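Local coordinates for protein CT253 (Chlamydia trachomatis serovar L2, PDB 6UXC) that is of unknown function but is a predicted chlamydial lipoprotein of the DUF7499 family, in which two long helices pack on a mixed beta-sheet, at residues 159-163 with 164-168; 176-179 with 180-184. All coordinates share one frame; numbering follows the deposited sequence.

Contact 1: residues 159-163 with 164-168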
# COMPACT_ATOMS: atom_id res chain seq x y z
N LYS A 159 1.64 1.35 21.71
CA LYS A 159 0.73 0.24 22.00
C LYS A 159 -0.67 0.52 21.49
O LYS A 159 -1.30 -0.33 20.85
CB LYS A 159 0.71 -0.02 23.51
N ASN A 160 -1.18 1.72 21.75
CA ASN A 160 -2.60 2.01 21.62
C ASN A 160 -2.96 2.69 20.32
O ASN A 160 -4.09 3.17 20.18
CB ASN A 160 -3.06 2.88 22.79
CG ASN A 160 -2.75 2.25 24.12
OD1 ASN A 160 -2.04 2.83 24.94
ND2 ASN A 160 -3.27 1.05 24.34
N PHE A 161 -2.04 2.75 19.35
CA PHE A 161 -2.38 3.39 18.08
C PHE A 161 -3.60 2.72 17.46
O PHE A 161 -4.47 3.39 16.88
CB PHE A 161 -1.19 3.34 17.11
CG PHE A 161 -1.49 3.91 15.77
CD1 PHE A 161 -1.87 5.24 15.65
CD2 PHE A 161 -1.38 3.15 14.61
CE1 PHE A 161 -2.15 5.81 14.43
CE2 PHE A 161 -1.66 3.72 13.37
CZ PHE A 161 -2.03 5.04 13.27
N ASP A 162 -3.67 1.39 17.54
CA ASP A 162 -4.75 0.68 16.89
C ASP A 162 -6.11 0.97 17.53
O ASP A 162 -7.14 0.56 16.97
CB ASP A 162 -4.43 -0.82 16.89
CG ASP A 162 -3.19 -1.18 16.04
OD1 ASP A 162 -2.67 -0.32 15.30
OD2 ASP A 162 -2.74 -2.35 16.11
N SER A 163 -6.14 1.68 18.66
CA SER A 163 -7.38 2.13 19.31
C SER A 163 -7.73 3.58 19.00
O SER A 163 -8.80 4.05 19.42
CB SER A 163 -7.26 1.95 20.83
OG SER A 163 -6.94 0.60 21.17
N THR A 164 -6.87 4.31 18.30
CA THR A 164 -7.20 5.67 17.90
C THR A 164 -8.02 5.65 16.63
O THR A 164 -8.06 4.65 15.92
CB THR A 164 -5.93 6.48 17.66
OG1 THR A 164 -5.26 5.93 16.50
CG2 THR A 164 -5.03 6.44 18.88
N PRO A 165 -8.69 6.76 16.31
CA PRO A 165 -9.51 6.76 15.10
C PRO A 165 -8.68 6.51 13.86
O PRO A 165 -9.08 5.74 12.97
CB PRO A 165 -10.15 8.16 15.12
CG PRO A 165 -10.30 8.45 16.58
CD PRO A 165 -9.00 7.93 17.16
N MET A 166 -7.49 7.11 13.79
CA MET A 166 -6.66 6.88 12.61
C MET A 166 -6.21 5.43 12.55
O MET A 166 -6.16 4.85 11.46
CB MET A 166 -5.45 7.80 12.64
CG MET A 166 -4.64 7.71 11.35
SD MET A 166 -3.07 8.55 11.41
CE MET A 166 -3.54 10.20 11.94
N GLY A 167 -5.84 4.85 13.69
CA GLY A 167 -5.29 3.50 13.69
C GLY A 167 -6.34 2.46 13.35
O GLY A 167 -6.06 1.50 12.63
N LEU A 168 -7.55 2.65 13.85
CA LEU A 168 -8.67 1.78 13.50
C LEU A 168 -8.92 1.83 12.00
O LEU A 168 -9.10 0.80 11.33
CB LEU A 168 -9.91 2.22 14.27
CG LEU A 168 -9.90 1.96 15.77
CD1 LEU A 168 -10.97 2.77 16.52
CD2 LEU A 168 -10.11 0.49 16.02
O HOH W 1 -3.47 0.44 12.52

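Contact 2: residues 176-179 with 180-184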
# COMPACT_ATOMS: atom_id res chain seq x y z
N GLU A 176 -8.00 -4.64 3.86
CA GLU A 176 -8.69 -4.70 2.58
C GLU A 176 -7.71 -4.69 1.42
O GLU A 176 -7.92 -5.39 0.42
CB GLU A 176 -9.69 -3.55 2.41
CG GLU A 176 -10.53 -3.71 1.12
CD GLU A 176 -11.68 -2.70 0.97
OE1 GLU A 176 -12.78 -3.12 0.55
OE2 GLU A 176 -11.49 -1.50 1.22
N ILE A 177 -6.66 -3.88 1.53
CA ILE A 177 -5.68 -3.81 0.45
C ILE A 177 -5.09 -5.19 0.20
O ILE A 177 -5.02 -5.66 -0.94
CB ILE A 177 -4.58 -2.79 0.80
CG1 ILE A 177 -5.11 -1.35 0.70
CG2 ILE A 177 -3.40 -2.99 -0.11
CD1 ILE A 177 -4.19 -0.33 1.36
N VAL A 178 -4.67 -5.87 1.27
CA VAL A 178 -4.00 -7.15 1.07
C VAL A 178 -5.00 -8.21 0.64
O VAL A 178 -4.65 -9.07 -0.18
CB VAL A 178 -3.24 -7.55 2.34
CG1 VAL A 178 -2.73 -8.97 2.23
CG2 VAL A 178 -2.06 -6.61 2.55
N ALA A 179 -6.25 -8.16 1.11
CA ALA A 179 -7.24 -9.14 0.67
C ALA A 179 -7.48 -9.03 -0.83
O ALA A 179 -7.61 -10.05 -1.52
CB ALA A 179 -8.56 -8.95 1.42
N ARG A 180 -7.54 -7.79 -1.35
CA ARG A 180 -7.73 -7.58 -2.77
C ARG A 180 -6.52 -8.04 -3.57
O ARG A 180 -6.67 -8.68 -4.62
CB ARG A 180 -8.00 -6.11 -3.05
CG ARG A 180 -9.33 -5.64 -2.49
CD ARG A 180 -10.51 -6.31 -3.20
NE ARG A 180 -11.56 -5.33 -3.43
CZ ARG A 180 -12.47 -4.99 -2.52
NH1 ARG A 180 -12.48 -5.56 -1.33
NH2 ARG A 180 -13.38 -4.07 -2.83
N VAL A 181 -5.32 -7.71 -3.11
CA VAL A 181 -4.12 -8.15 -3.81
C VAL A 181 -4.09 -9.67 -3.87
O VAL A 181 -3.80 -10.27 -4.92
CB VAL A 181 -2.86 -7.60 -3.13
CG1 VAL A 181 -1.59 -8.23 -3.75
CG2 VAL A 181 -2.83 -6.07 -3.29
N GLU A 182 -4.37 -10.33 -2.74
CA GLU A 182 -4.41 -11.79 -2.72
C GLU A 182 -5.40 -12.34 -3.72
O GLU A 182 -5.12 -13.32 -4.43
CB GLU A 182 -4.79 -12.28 -1.32
CG GLU A 182 -3.73 -12.08 -0.30
CD GLU A 182 -4.15 -12.60 1.05
OE1 GLU A 182 -5.37 -12.59 1.35
OE2 GLU A 182 -3.27 -13.01 1.83
N GLY A 183 -6.59 -11.74 -3.76
CA GLY A 183 -7.62 -12.22 -4.66
C GLY A 183 -7.22 -12.09 -6.12
O GLY A 183 -7.40 -13.03 -6.91
N TYR A 184 -6.69 -10.94 -6.51
CA TYR A 184 -6.40 -10.74 -7.93
C TYR A 184 -5.13 -11.47 -8.35
O TYR A 184 -5.03 -11.92 -9.49
CB TYR A 184 -6.31 -9.25 -8.26
CG TYR A 184 -7.68 -8.66 -8.45
CD1 TYR A 184 -8.41 -8.19 -7.36
CD2 TYR A 184 -8.27 -8.63 -9.71
CE1 TYR A 184 -9.68 -7.68 -7.53
CE2 TYR A 184 -9.55 -8.12 -9.88
CZ TYR A 184 -10.24 -7.65 -8.79
OH TYR A 184 -11.51 -7.15 -8.95

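Contact 1: residues 159-163 with 164-168
Asn160 meets Thr164 where a single 3-10 turn, 161-163, runs into an N-capped alpha-helix, the long C-terminal helix 165-184. The carbonyl of Asn160 takes the N-H of Ser163 and closes the tight turn, while the Thr164 methyl CG2 packs against the same oxygen.

Phe161 does most of the work. Its O receives two bonds from Thr164: the hydroxyl OG1 at 2.7 Å, in the carbonyl plane and on a lone pair, and the backbone N at 2.9 Å, from well above that plane. With CG anti to the backbone N (chi1 177°), the ring reaches forward over the first turn of the helix. Gly167 CA sits over one face, 3.8 Å from the ring centroid, as a CH-pi contact, and also lies 3.3 Å from Phe161 O. Glycine, with no side chain, lets its CA come this close to both ring and carbonyl. At the ring edge, Met166 SD lies near the plane, 4.1 Å from Phe161 CZ, a Met-aromatic contact made by a chain that bends at chi3. Trp39 meets the same ring edge-to-face.

Asp162 faces solvent, and a water donates both to its OD1 and to Gly167 O, linking the carboxylate to the helix backbone. Its own carbonyl O is approached by Leu168 CD2 at 3.1 Å. Ser163 ends the turn, its O against the other leucine methyl, CD1.

Thr164 is the N-cap. Pro165, which has no N-H to give, fits the first helical position. The cap is completed where Thr164 OG1, donating to Phe161 O, accepts from Gly167 N at 3.1 Å with an N-H...O angle of 153°.

Contact 2: residues 176-179 with 180-184
Glu176 leaves the helix with CG anti to its own nitrogen (chi1 -174°) and continues extended, whereas Arg180, one turn on, starts beside its nitrogen (chi1 -67°) and then bends at chi2 and chi3. These torsions lay the two side chains alongside each other, pointing the same way, in the i to i+4 salt bridge of an alpha-helix. Glu176 OE1 lies 3.1 Å from Arg180 NH1, and the carboxylate and guanidinium planes stand 88° apart, so the pair meets through one oxygen and one nitrogen rather than as a flat two-pronged pair. The same chi1 leaves Arg180 CG 3.2 Å from Glu176 O. Farther out, NE forms a second salt bridge, with Glu136 of strand 131-143.

Beneath the side chains, four consecutive backbone bonds keep the helix regular: Arg180, Val181, Glu182 and Gly183 donate to the carbonyls of Glu176, Ile177, Val178 and Ala179. The Arg180 bond is 3.0 Å from N to Glu176 O.

The buried side is branched and apolar. Ile177 CG2 and Val181 CG2 are 4.5 Å apart, and both residues also touch Val120 of strand 113-124. Val178 faces helix 41-55, against Arg52 and Leu53, and its CG1 lies 4.1 Å from Glu182 CD. Small Ala179 and Gly183 occupy the exposed side.

Glu182 passes its aliphatic CG close to Val178 O, at 3.1 Å, and sends OE2 to the hydroxyl of Ser56, a residue of the sodium site; the side chain stays about 7 Å from the ion.

Chemically, Arg180 is paired with two carboxylates, through NH1 and NE, which probably stabilise its positive charge, while the bond from Glu182 to Ser56 is consistent with a second-shell place beside the sodium site.

How the contacts relate
Both contacts belong to helix 165-184: contact 1 forms its entrance, and contact 2 its last turns, with centres 22 Å apart and no touch between them. Each is partly buried, but the first lies at the periphery, about 18 Å from the centre of the chain, and the second nearer, about 11 Å. Their chemistry follows place. At the start, the first helical N-H groups lack partners one turn earlier, and a hydroxyl cap takes the Gly167 N-H, with a ring and a bridging water beside it. Farther along, backbone pairing is regular, and charged side chains flank the aliphatic ones, which meet the sheet and helix 41-55.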